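Local coordinates for hydrolase, isochorismatase family (Pseudomonas putida, PDB 4L07), which probably hydrolyses the amide bond of maleamate to give maleate and ammonia, as a maleamate amidase of the isochorismatase family, at residues Arg18-Ala23 against Asn135-Val140; Ala71-Glu76 against Leu92-Arg97; Ser42-Gln47 against Cys170-Ala175; Val164-Asp169 against Gly191-Ser196; Ile24-Phe29 against Glu53-Ala58. All coordinates share one frame; numbering follows the deposited sequence.

In the fold
From the N terminus, the chain enters the parallel sheet at contact 1, where 18-23 later pairs with 135-140 and closes a long loop. Contact 5, laying helix 45-60 on strand 22-27, and contact 2, joining two loops beyond strand 65-70, both nest inside it. Contact 3 opens at 42-47 and closes only at 170-175, so it crosses contacts 1, 4 and 5 along the chain and encloses contact 2. Contact 4 comes last, adding edge strand 192-194 to strand 163-172. Contacts 1, 3, 4 and 5 share the central sheet; contact 2 stands apart, its centre about 32 Å from that of contact 1.

Contact 1: Arg18-Ala23 against Asn135-Val140; sequences RGVHPA and NTDTVV
The carboxylate of D137 and the imidazole of H21 are the flat groups here, planes 47° apart, the carboxylate obliquely beside the ring; H21 CD2 lies 3.7 Å from D137 OD2. N135 O, without a polar partner in the model, also lies obliquely there, 3.2 Å from H21 CB. Two consecutive backbone N-H groups grip the carboxylate on its syn sides: V20 N reaches OD2 close to the plane, whereas H21 N, 2.9 Å from D137 OD1, stands 34° out of it. The hydroxyl of T138 donates to the same OD1 from the opposite face, so three bonds fix the rotation of this buried group. A chi1 of 58°, with CG between backbone N and carbonyl carbon, swings the short aspartate across to the loop 19-21. T138 OG1 also accepts from G19 N at 2.9 Å, a double role open to threonine. G19 suits its place because a CB there would run into D137 and T138.

Beyond the loop, D137 N donates to H21 O at 3.0 Å, A23 N to T138 O at 2.9 Å and V140 N to A23 O at 2.8 Å. Small A23 sets its CB 3.6 Å from T136 CG2. P22 and T138 lie on the face covered by helix 196-207. These bonds begin the pairing of parallel strands 22-27 and 138-144, the middle of the alpha/beta sheet of the isochorismatase fold.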
# COMPACT_ATOMS: atom_id res chain seq x y z
N ARG A 18 3.73 -7.68 24.81
CA ARG A 18 3.84 -8.69 23.75
C ARG A 18 2.56 -9.51 23.57
O ARG A 18 1.87 -9.82 24.54
CB ARG A 18 5.04 -9.60 24.00
CG ARG A 18 6.35 -8.83 24.05
CD ARG A 18 7.50 -9.70 24.51
NE ARG A 18 8.71 -8.91 24.70
CZ ARG A 18 9.92 -9.43 24.91
NH1 ARG A 18 10.08 -10.75 24.96
NH2 ARG A 18 10.97 -8.64 25.09
N GLY A 19 2.26 -9.84 22.32
CA GLY A 19 1.09 -10.65 21.99
C GLY A 19 1.37 -12.14 22.12
O GLY A 19 2.38 -12.55 22.69
N VAL A 20 0.48 -12.94 21.55
CA VAL A 20 0.57 -14.39 21.69
C VAL A 20 0.66 -15.13 20.35
O VAL A 20 0.64 -16.36 20.32
CB VAL A 20 -0.57 -14.96 22.57
CG1 VAL A 20 -0.40 -14.51 24.02
CG2 VAL A 20 -1.94 -14.55 22.04
N HIS A 21 0.80 -14.37 19.26
CA HIS A 21 0.96 -14.95 17.92
C HIS A 21 2.17 -14.39 17.20
O HIS A 21 2.04 -13.49 16.36
CB HIS A 21 -0.30 -14.78 17.09
CG HIS A 21 -1.52 -15.42 17.71
ND1 HIS A 21 -1.69 -16.76 17.77
CD2 HIS A 21 -2.64 -14.86 18.32
CE1 HIS A 21 -2.86 -17.04 18.38
NE2 HIS A 21 -3.44 -15.87 18.71
N PRO A 22 3.36 -14.91 17.54
CA PRO A 22 4.62 -14.41 17.02
C PRO A 22 4.92 -14.86 15.59
O PRO A 22 4.49 -15.93 15.17
CB PRO A 22 5.67 -15.03 17.96
CG PRO A 22 4.90 -15.67 19.08
CD PRO A 22 3.56 -16.01 18.50
N ALA A 23 5.67 -14.02 14.87
CA ALA A 23 6.25 -14.38 13.59
C ALA A 23 7.65 -13.78 13.49
O ALA A 23 7.93 -12.72 14.05
CB ALA A 23 5.37 -13.89 12.44
N ASN A 135 -2.96 -14.43 11.42
CA ASN A 135 -3.37 -13.78 12.68
C ASN A 135 -2.18 -13.44 13.58
O ASN A 135 -2.23 -13.62 14.80
CB ASN A 135 -4.38 -14.65 13.44
CG ASN A 135 -5.67 -14.84 12.66
OD1 ASN A 135 -6.29 -13.87 12.23
ND2 ASN A 135 -6.07 -16.09 12.48
N THR A 136 -1.10 -12.97 12.97
CA THR A 136 0.11 -12.57 13.69
C THR A 136 -0.18 -11.27 14.44
O THR A 136 -0.87 -10.40 13.91
CB THR A 136 1.28 -12.36 12.70
OG1 THR A 136 1.59 -13.60 12.06
CG2 THR A 136 2.53 -11.85 13.41
N ASP A 137 0.32 -11.16 15.67
CA ASP A 137 0.18 -9.92 16.44
C ASP A 137 1.51 -9.29 16.85
O ASP A 137 1.56 -8.10 17.20
CB ASP A 137 -0.74 -10.10 17.66
CG ASP A 137 -0.26 -11.19 18.62
OD1 ASP A 137 0.94 -11.55 18.63
OD2 ASP A 137 -1.10 -11.68 19.41
N THR A 138 2.58 -10.08 16.79
CA THR A 138 3.90 -9.65 17.24
C THR A 138 4.95 -10.19 16.28
O THR A 138 4.98 -11.39 15.99
CB THR A 138 4.21 -10.16 18.67
OG1 THR A 138 3.11 -9.87 19.53
CG2 THR A 138 5.48 -9.51 19.23
N VAL A 139 5.81 -9.30 15.79
CA VAL A 139 6.88 -9.70 14.87
C VAL A 139 8.25 -9.51 15.52
O VAL A 139 8.46 -8.54 16.26
CB VAL A 139 6.81 -9.01 13.49
CG1 VAL A 139 5.53 -9.39 12.76
CG2 VAL A 139 6.93 -7.49 13.61
N VAL A 140 9.15 -10.45 15.25
CA VAL A 140 10.55 -10.29 15.63
C VAL A 140 11.34 -10.03 14.35
O VAL A 140 11.30 -10.83 13.40
CB VAL A 140 11.12 -11.49 16.43
CG1 VAL A 140 10.10 -12.04 17.42
CG2 VAL A 140 11.61 -12.57 15.51

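Contact 2: Ala71-Glu76 against Leu92-Arg97; sequences AYHPGE and LLYGSR
Two loops at the C-terminal end of strand 65-70 meet through a single backbone bridge, and L93, in that bridge, also begins a type II beta turn ending at S96. Across the bridge Y72 N donates to L92 O at 2.8 Å, and Y94 N to Y72 O at 3.1 Å. G95, at the third position of the turn, has the positive phi (81°) that glycine accepts easily. L93 O is held by both S96 N and S96 OG, the hydroxyl lying 2.7 Å away on a lone pair.

The ring of Y94 is sandwiched. On one face H73 forms an offset stack, centroids 3.8 Å apart and planes 10° from parallel, with Y94 CE1 over the centre of the imidazole. On the opposite face A71 CB makes a CH-pi contact 4.0 Å from the Y94 ring centroid, almost on its normal; a methyl is compact enough to point its hydrogens at the ring face. The backbone N of H73 lies at the ring's edge and donates to E76 OE2 at 3.0 Å, tying 71-76 back on itself. L93 CD2 rests 3.6 Å from Y72 O, beside the ring of P74.

K117, just past strand 112-116, gathers the polar groups: its NZ hydrogen-bonds to Y94 OH and to the backbone A71 O and forms a salt bridge with E76 OE2, while its backbone O bonds to Y72 OH. V115 of that strand packs on A71 and Y94, W82 and L83 of helix 82-85 pack on Y72, and V113 of the third subunit lies against H73.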
# COMPACT_ATOMS: atom_id res chain seq x y z
N ALA A 71 15.66 -8.49 -5.03
CA ALA A 71 16.05 -9.02 -6.34
C ALA A 71 15.38 -8.24 -7.46
O ALA A 71 14.20 -7.90 -7.35
CB ALA A 71 15.69 -10.50 -6.44
N TYR A 72 16.14 -7.97 -8.53
CA TYR A 72 15.65 -7.21 -9.69
C TYR A 72 15.77 -7.95 -11.01
O TYR A 72 16.73 -8.68 -11.24
CB TYR A 72 16.41 -5.89 -9.86
CG TYR A 72 16.39 -5.04 -8.63
CD1 TYR A 72 15.23 -4.35 -8.26
CD2 TYR A 72 17.51 -4.94 -7.82
CE1 TYR A 72 15.20 -3.57 -7.12
CE2 TYR A 72 17.49 -4.16 -6.67
CZ TYR A 72 16.33 -3.48 -6.34
OH TYR A 72 16.30 -2.71 -5.20
N HIS A 73 14.79 -7.72 -11.88
CA HIS A 73 14.95 -8.02 -13.29
C HIS A 73 15.68 -6.87 -13.91
O HIS A 73 15.50 -5.72 -13.47
CB HIS A 73 13.59 -8.20 -13.96
CG HIS A 73 12.78 -9.34 -13.39
ND1 HIS A 73 13.13 -10.63 -13.57
CD2 HIS A 73 11.61 -9.34 -12.65
CE1 HIS A 73 12.22 -11.41 -12.96
NE2 HIS A 73 11.29 -10.62 -12.40
N PRO A 74 16.52 -7.13 -14.92
CA PRO A 74 17.31 -6.07 -15.57
C PRO A 74 16.48 -4.85 -15.98
O PRO A 74 16.93 -3.71 -15.80
CB PRO A 74 17.88 -6.77 -16.80
CG PRO A 74 18.02 -8.19 -16.36
CD PRO A 74 16.85 -8.47 -15.47
N GLY A 75 15.28 -5.08 -16.51
CA GLY A 75 14.42 -3.99 -16.98
C GLY A 75 13.90 -3.08 -15.87
O GLY A 75 13.47 -1.96 -16.14
N GLU A 76 13.92 -3.56 -14.63
CA GLU A 76 13.45 -2.78 -13.49
C GLU A 76 14.47 -1.73 -13.04
O GLU A 76 14.09 -0.69 -12.48
CB GLU A 76 13.11 -3.68 -12.30
CG GLU A 76 11.84 -4.50 -12.49
CD GLU A 76 11.57 -5.43 -11.32
OE1 GLU A 76 10.41 -5.47 -10.86
OE2 GLU A 76 12.50 -6.12 -10.84
N LEU A 92 21.97 -7.01 -7.53
CA LEU A 92 21.09 -8.03 -6.95
C LEU A 92 20.06 -8.51 -7.97
O LEU A 92 18.87 -8.21 -7.87
CB LEU A 92 20.42 -7.49 -5.67
CG LEU A 92 21.29 -7.13 -4.45
CD1 LEU A 92 22.03 -8.32 -3.87
CD2 LEU A 92 22.30 -6.02 -4.72
N LEU A 93 20.53 -9.29 -8.95
CA LEU A 93 19.69 -9.72 -10.08
C LEU A 93 19.15 -11.12 -9.87
O LEU A 93 19.84 -11.97 -9.31
CB LEU A 93 20.50 -9.67 -11.38
CG LEU A 93 21.01 -8.32 -11.90
CD1 LEU A 93 22.05 -8.51 -13.00
CD2 LEU A 93 19.86 -7.43 -12.39
N TYR A 94 17.91 -11.36 -10.32
CA TYR A 94 17.32 -12.70 -10.28
C TYR A 94 18.30 -13.68 -10.93
O TYR A 94 18.97 -13.33 -11.90
CB TYR A 94 15.99 -12.77 -11.05
CG TYR A 94 14.78 -12.17 -10.36
CD1 TYR A 94 14.47 -10.83 -10.51
CD2 TYR A 94 13.92 -12.96 -9.59
CE1 TYR A 94 13.36 -10.27 -9.90
CE2 TYR A 94 12.80 -12.41 -8.97
CZ TYR A 94 12.52 -11.06 -9.14
OH TYR A 94 11.41 -10.47 -8.55
N GLY A 95 18.38 -14.89 -10.38
CA GLY A 95 19.27 -15.92 -10.93
C GLY A 95 20.73 -15.80 -10.52
O GLY A 95 21.54 -16.66 -10.88
N SER A 96 21.08 -14.74 -9.79
CA SER A 96 22.44 -14.59 -9.28
C SER A 96 22.57 -15.16 -7.86
O SER A 96 21.58 -15.31 -7.15
CB SER A 96 22.90 -13.13 -9.33
OG SER A 96 22.32 -12.37 -8.27
N ARG A 97 23.80 -15.46 -7.46
CA ARG A 97 24.06 -15.92 -6.10
C ARG A 97 23.74 -14.83 -5.06
O ARG A 97 23.38 -15.15 -3.92
CB ARG A 97 25.52 -16.38 -5.95
CG ARG A 97 25.81 -17.12 -4.65
CD ARG A 97 27.23 -17.68 -4.63
NE ARG A 97 27.55 -18.28 -3.33
CZ ARG A 97 28.10 -17.62 -2.32
NH1 ARG A 97 28.36 -18.25 -1.17
NH2 ARG A 97 28.40 -16.33 -2.44

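Contact 3: Ser42-Gln47 against Cys170-Ala175; sequences SDASLQ and CCADRA. With SO4 (sulfate ion), chain C.
Apolar packing carries the middle of the interface, where Q47 and A44 meet A172. A44 CB touches A172 CB at 3.8 Å; side chains this small let the start of the helix approach the strand closely. Q47 lies along the strand: its chain bends at chi2 (90°), so that CB faces C170, CG comes 3.5 Å from C171 O, and the amide carbon CD lies 3.9 Å from A172 CB. F29 borders A44 and Q47. S42 OG packs 3.3 Å from the aliphatic R174 CG.

The polar link between the segments is a water, which accepts from D43 N and donates to D173 O. Within the segments, D43 OD1 takes S45 N from the anti side in an Asx turn and S45 OG on its syn lone pair, setting the first turn of helix 45-60; D173 OD1 accepts from R174 N.

Charge dominates the far end. R174, extended from CG to NE, presents its guanidinium edge to sulfate O1, which NH1 and NH2 each reach at 2.8 Å. T145 OG1 and C149 N, together with K189 NZ of the fourth subunit, also hydrogen-bond to this ion, probably taken from the crystallisation liquor. The sulfate, and a glycerol bonded to D173 N, are consistent with a pocket at the C-terminal edge of the parallel sheet, where alpha/beta folds usually bind ligands.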
# COMPACT_ATOMS: atom_id res chain seq x y z
N SER A 42 28.22 -7.19 4.54
CA SER A 42 28.74 -6.91 5.87
C SER A 42 29.08 -8.23 6.55
O SER A 42 28.60 -9.29 6.12
CB SER A 42 27.68 -6.19 6.71
OG SER A 42 27.28 -4.97 6.11
N ASP A 43 29.88 -8.18 7.62
CA ASP A 43 30.09 -9.37 8.45
C ASP A 43 28.84 -9.61 9.29
O ASP A 43 28.52 -8.85 10.21
CB ASP A 43 31.33 -9.21 9.34
CG ASP A 43 31.55 -10.41 10.27
OD1 ASP A 43 30.91 -11.47 10.09
OD2 ASP A 43 32.40 -10.29 11.19
N ALA A 44 28.13 -10.69 8.96
CA ALA A 44 26.88 -11.03 9.62
C ALA A 44 26.93 -12.43 10.24
O ALA A 44 25.90 -13.01 10.57
CB ALA A 44 25.72 -10.91 8.64
N SER A 45 28.14 -12.97 10.42
CA SER A 45 28.28 -14.36 10.87
C SER A 45 27.62 -14.64 12.23
O SER A 45 26.85 -15.59 12.35
CB SER A 45 29.75 -14.79 10.86
OG SER A 45 30.54 -13.94 11.67
N LEU A 46 27.91 -13.82 13.24
CA LEU A 46 27.32 -14.00 14.57
C LEU A 46 25.81 -13.79 14.56
O LEU A 46 25.05 -14.52 15.20
CB LEU A 46 27.97 -13.06 15.59
CG LEU A 46 29.45 -13.26 15.92
CD1 LEU A 46 29.94 -12.16 16.85
CD2 LEU A 46 29.70 -14.63 16.52
N GLN A 47 25.39 -12.77 13.82
CA GLN A 47 23.99 -12.39 13.71
C GLN A 47 23.15 -13.51 13.08
O GLN A 47 22.03 -13.78 13.53
CB GLN A 47 23.86 -11.09 12.91
CG GLN A 47 24.36 -9.86 13.67
CD GLN A 47 25.84 -9.54 13.48
OE1 GLN A 47 26.31 -8.48 13.91
NE2 GLN A 47 26.58 -10.42 12.81
N CYS A 170 21.01 -9.83 16.39
CA CYS A 170 20.59 -10.47 15.14
C CYS A 170 20.58 -9.48 13.97
O CYS A 170 20.19 -9.83 12.85
CB CYS A 170 19.19 -11.05 15.30
SG CYS A 170 19.12 -12.45 16.43
N CYS A 171 21.02 -8.26 14.25
CA CYS A 171 21.03 -7.19 13.26
C CYS A 171 22.46 -6.83 12.91
O CYS A 171 23.26 -6.52 13.80
CB CYS A 171 20.27 -5.99 13.81
SG CYS A 171 18.50 -6.30 14.10
N ALA A 172 22.78 -6.87 11.62
CA ALA A 172 24.13 -6.55 11.14
C ALA A 172 24.12 -5.24 10.36
O ALA A 172 23.12 -4.89 9.72
CB ALA A 172 24.66 -7.68 10.27
N ASP A 173 25.22 -4.50 10.42
CA ASP A 173 25.36 -3.28 9.64
C ASP A 173 26.81 -3.06 9.18
O ASP A 173 27.73 -3.80 9.60
CB ASP A 173 24.85 -2.07 10.45
CG ASP A 173 24.29 -0.97 9.56
OD1 ASP A 173 24.74 -0.83 8.40
OD2 ASP A 173 23.39 -0.23 10.03
N ARG A 174 26.99 -2.06 8.32
CA ARG A 174 28.29 -1.73 7.72
C ARG A 174 29.19 -0.94 8.65
O ARG A 174 30.40 -0.90 8.44
CB ARG A 174 28.09 -0.92 6.44
CG ARG A 174 27.43 -1.73 5.35
CD ARG A 174 27.18 -0.96 4.07
NE ARG A 174 26.48 -1.83 3.15
CZ ARG A 174 25.15 -1.94 3.06
NH1 ARG A 174 24.37 -1.18 3.84
NH2 ARG A 174 24.61 -2.79 2.20
N ALA A 175 28.59 -0.30 9.64
CA ALA A 175 29.31 0.55 10.59
C ALA A 175 28.51 0.67 11.87
O ALA A 175 27.28 0.56 11.86
CB ALA A 175 29.56 1.93 9.99
S SO4 C . 20.57 -1.93 3.25
O1 SO4 C . 21.97 -2.41 3.10
O2 SO4 C . 19.99 -2.40 4.51
O3 SO4 C . 20.56 -0.45 3.25
O4 SO4 C . 19.73 -2.40 2.11
O HOH W 1 30.43 -5.41 8.74

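Contact 4: Val164-Asp169 against Gly191-Ser196; sequences VLVPAD and GDVTDS
Strands 164-167 and 192-194 run parallel, their axes 4.6 Å apart at closest and inclined by 26°, and V166 bonds to strand 192-194 through both its N-H and its C=O: V166 N to D192 O at 2.8 Å and T194 N to V166 O at 2.9 Å. D192 N to V164 O and A168 N to T194 O extend this ladder. Together with helix 176-189 the strands form a beta-alpha-beta unit, in which 192-194 is the edge strand of the sheet within this chain.

Branched residues suit the pairing. V166 and V193 lie side by side, pointing the same way and tightly packed, V166 CG1 3.4 Å from V193 CG2; with chi1 at 52°, CG1 is the branch turned to V193, close to D192 O as well. V193 CG1 also meets A168 CB at 4.0 Å, and I186 of helix 176-189 covers both valines. On the other face are L165, P167, D192 and T194, with I199 of helix 196-207 against L165, P167 and T194. L165 CD2 touches D192 CB obliquely at 4.0 Å, while D192 OD1 forms a salt bridge with K85 of the fourth subunit and OD2 accepts from V16 N. G191 fits where a CB would strike V164 O.

Past the strands, D195 is the N-cap of helix 196-207, its OD2 accepting from D198 N. D169 grips that helix's first turn with both carboxylate oxygens, each met on its syn side: OD2 takes S196 N at 2.9 Å, and OD1 takes S196 OG at 2.6 Å.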
# COMPACT_ATOMS: atom_id res chain seq x y z
N VAL A 164 6.37 -4.94 17.66
CA VAL A 164 7.68 -5.23 17.11
C VAL A 164 8.76 -5.44 18.17
O VAL A 164 8.92 -4.60 19.08
CB VAL A 164 8.16 -4.12 16.14
CG1 VAL A 164 9.53 -4.44 15.57
CG2 VAL A 164 7.17 -3.96 15.00
N LEU A 165 9.49 -6.54 18.02
CA LEU A 165 10.67 -6.82 18.84
C LEU A 165 11.89 -6.95 17.94
O LEU A 165 11.84 -7.59 16.89
CB LEU A 165 10.46 -8.13 19.62
CG LEU A 165 9.17 -8.27 20.45
CD1 LEU A 165 9.09 -9.66 21.07
CD2 LEU A 165 9.09 -7.20 21.54
N VAL A 166 13.00 -6.35 18.36
CA VAL A 166 14.23 -6.41 17.58
C VAL A 166 15.42 -6.89 18.44
O VAL A 166 15.91 -6.14 19.28
CB VAL A 166 14.53 -5.06 16.86
CG1 VAL A 166 14.50 -3.90 17.83
CG2 VAL A 166 15.86 -5.11 16.12
N PRO A 167 15.85 -8.14 18.23
CA PRO A 167 17.06 -8.61 18.90
C PRO A 167 18.30 -8.00 18.25
O PRO A 167 18.64 -8.33 17.12
CB PRO A 167 17.02 -10.13 18.70
CG PRO A 167 16.15 -10.35 17.51
CD PRO A 167 15.16 -9.22 17.50
N ALA A 168 18.96 -7.10 18.99
CA ALA A 168 20.09 -6.33 18.48
C ALA A 168 21.22 -7.22 17.98
O ALA A 168 21.89 -6.89 16.99
CB ALA A 168 20.59 -5.36 19.54
N ASP A 169 21.42 -8.35 18.64
CA ASP A 169 22.48 -9.29 18.27
C ASP A 169 22.14 -10.14 17.04
O ASP A 169 22.89 -11.04 16.68
CB ASP A 169 22.88 -10.18 19.47
CG ASP A 169 21.74 -11.05 19.98
OD1 ASP A 169 22.03 -12.13 20.53
OD2 ASP A 169 20.56 -10.66 19.85
N GLY A 191 9.69 0.03 18.42
CA GLY A 191 9.64 -1.33 18.94
C GLY A 191 10.53 -1.49 20.15
O GLY A 191 11.16 -0.53 20.59
N ASP A 192 10.57 -2.70 20.70
CA ASP A 192 11.48 -3.00 21.80
C ASP A 192 12.76 -3.66 21.30
O ASP A 192 12.72 -4.74 20.69
CB ASP A 192 10.80 -3.87 22.87
CG ASP A 192 10.11 -3.03 23.95
OD1 ASP A 192 10.22 -1.79 23.91
OD2 ASP A 192 9.45 -3.62 24.83
N VAL A 193 13.89 -3.00 21.55
CA VAL A 193 15.21 -3.55 21.28
C VAL A 193 15.61 -4.44 22.45
O VAL A 193 15.57 -4.03 23.61
CB VAL A 193 16.26 -2.44 21.04
CG1 VAL A 193 17.64 -3.03 20.77
CG2 VAL A 193 15.83 -1.53 19.90
N THR A 194 16.02 -5.65 22.12
CA THR A 194 16.33 -6.67 23.11
C THR A 194 17.41 -7.58 22.56
O THR A 194 18.23 -7.12 21.79
CB THR A 194 15.06 -7.41 23.59
OG1 THR A 194 15.40 -8.33 24.63
CG2 THR A 194 14.37 -8.12 22.44
N ASP A 195 17.49 -8.82 23.02
CA ASP A 195 18.47 -9.77 22.48
C ASP A 195 17.87 -11.15 22.23
O ASP A 195 16.75 -11.43 22.66
CB ASP A 195 19.75 -9.84 23.35
CG ASP A 195 19.50 -10.35 24.77
OD1 ASP A 195 20.39 -10.15 25.62
OD2 ASP A 195 18.45 -10.98 25.04
N SER A 196 18.62 -12.01 21.54
CA SER A 196 18.13 -13.33 21.13
C SER A 196 17.76 -14.23 22.32
O SER A 196 16.77 -14.95 22.26
CB SER A 196 19.11 -14.03 20.19
OG SER A 196 20.40 -14.18 20.77

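Contact 5: Ile24-Phe29 against Glu53-Ala58; sequences IIVVDF and EICDLA
I24 turns CG1 anti to its carbonyl carbon (chi1 -42°) and CG2 anti to its backbone N, which spreads its two branches over different parts of helix 53-58. The second torsion, -59°, folds CD1 back toward I54. As a result CG1 presses on A58 CB at 3.4 Å, a tight contact, and CD1 lies 3.7 Å from I54 CG2. The other branch, I24 CG2, reaches C55 SG at 3.8 Å.

V26, facing the same way, adds CG2, which comes 3.5 Å from C55 SG. The sulfur rests in the notch above two adjacent methyls, I24 CG2 and V26 CG2. Each residue type fits its position: the two branches of isoleucine let it touch I54, C55 and A58 at once, A58 permits a close approach, and the cysteine is short, its sulfur apolar enough to lie against both methyls. All five residues are buried.

Nearby, V140 packs on I24, F67 on V26 and V65 on C55, while I199 of helix 196-207 covers I54. The segment axes pass 9.6 Å apart at 145°, the near-antiparallel course of a helix returning across a parallel sheet, as in the three-layer alpha/beta/alpha fold of the isochorismatase family.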
# COMPACT_ATOMS: atom_id res chain seq x y z
N ILE A 24 8.53 -14.50 12.79
CA ILE A 24 9.91 -14.06 12.62
C ILE A 24 10.09 -13.54 11.20
O ILE A 24 9.75 -14.23 10.23
CB ILE A 24 10.91 -15.23 12.88
CG1 ILE A 24 10.51 -16.08 14.10
CG2 ILE A 24 12.36 -14.73 12.93
CD1 ILE A 24 10.40 -15.37 15.44
N ILE A 25 10.62 -12.33 11.07
CA ILE A 25 10.96 -11.77 9.76
C ILE A 25 12.48 -11.66 9.67
O ILE A 25 13.10 -10.96 10.47
CB ILE A 25 10.32 -10.39 9.52
CG1 ILE A 25 8.81 -10.43 9.82
CG2 ILE A 25 10.62 -9.90 8.10
CD1 ILE A 25 8.18 -9.06 10.00
N VAL A 26 13.06 -12.36 8.70
CA VAL A 26 14.51 -12.33 8.48
C VAL A 26 14.79 -11.47 7.25
O VAL A 26 14.57 -11.89 6.12
CB VAL A 26 15.09 -13.74 8.31
CG1 VAL A 26 16.61 -13.71 8.22
CG2 VAL A 26 14.64 -14.62 9.46
N VAL A 27 15.26 -10.25 7.49
CA VAL A 27 15.41 -9.25 6.44
C VAL A 27 16.75 -9.33 5.71
O VAL A 27 17.79 -8.99 6.28
CB VAL A 27 15.22 -7.82 6.99
CG1 VAL A 27 15.30 -6.79 5.87
CG2 VAL A 27 13.90 -7.70 7.73
N ASP A 28 16.71 -9.79 4.46
CA ASP A 28 17.83 -9.67 3.52
C ASP A 28 19.16 -10.27 4.01
O ASP A 28 20.22 -9.69 3.77
CB ASP A 28 18.06 -8.20 3.11
CG ASP A 28 16.85 -7.59 2.41
OD1 ASP A 28 15.95 -8.35 1.99
OD2 ASP A 28 16.82 -6.35 2.27
N PHE A 29 19.09 -11.41 4.69
CA PHE A 29 20.30 -12.20 4.93
C PHE A 29 20.61 -13.03 3.67
O PHE A 29 20.69 -14.26 3.71
CB PHE A 29 20.18 -13.10 6.17
CG PHE A 29 20.57 -12.43 7.48
CD1 PHE A 29 21.48 -11.36 7.51
CD2 PHE A 29 20.06 -12.90 8.69
CE1 PHE A 29 21.83 -10.77 8.72
CE2 PHE A 29 20.41 -12.31 9.90
CZ PHE A 29 21.30 -11.24 9.91
N GLU A 53 19.00 -19.79 15.46
CA GLU A 53 18.44 -20.32 16.71
C GLU A 53 16.99 -19.89 16.91
O GLU A 53 16.13 -20.71 17.24
CB GLU A 53 19.30 -19.90 17.91
CG GLU A 53 20.73 -20.41 17.86
CD GLU A 53 21.55 -20.04 19.08
OE1 GLU A 53 21.48 -18.87 19.53
OE2 GLU A 53 22.27 -20.92 19.59
N ILE A 54 16.72 -18.61 16.69
CA ILE A 54 15.37 -18.07 16.79
C ILE A 54 14.42 -18.73 15.78
O ILE A 54 13.32 -19.18 16.15
CB ILE A 54 15.36 -16.53 16.62
CG1 ILE A 54 16.01 -15.86 17.84
CG2 ILE A 54 13.94 -16.00 16.43
CD1 ILE A 54 16.16 -14.35 17.71
N CYS A 55 14.84 -18.79 14.52
CA CYS A 55 14.04 -19.38 13.45
C CYS A 55 13.78 -20.87 13.68
O CYS A 55 12.66 -21.34 13.51
CB CYS A 55 14.70 -19.16 12.09
SG CYS A 55 14.68 -17.44 11.52
N ASP A 56 14.82 -21.61 14.09
CA ASP A 56 14.66 -23.04 14.41
C ASP A 56 13.61 -23.29 15.49
O ASP A 56 12.79 -24.20 15.36
CB ASP A 56 16.00 -23.69 14.79
CG ASP A 56 16.92 -23.89 13.60
OD1 ASP A 56 16.51 -23.59 12.46
OD2 ASP A 56 18.06 -24.34 13.80
N LEU A 57 13.63 -22.47 16.54
CA LEU A 57 12.64 -22.58 17.61
C LEU A 57 11.24 -22.21 17.10
O LEU A 57 10.30 -22.98 17.27
CB LEU A 57 13.01 -21.68 18.80
CG LEU A 57 12.73 -22.08 20.26
CD1 LEU A 57 12.41 -20.85 21.09
CD2 LEU A 57 11.65 -23.15 20.45
N ALA A 58 11.12 -21.04 16.48
CA ALA A 58 9.82 -20.57 15.97
C ALA A 58 9.19 -21.57 15.00
O ALA A 58 7.99 -21.88 15.10
CB ALA A 58 9.97 -19.21 15.30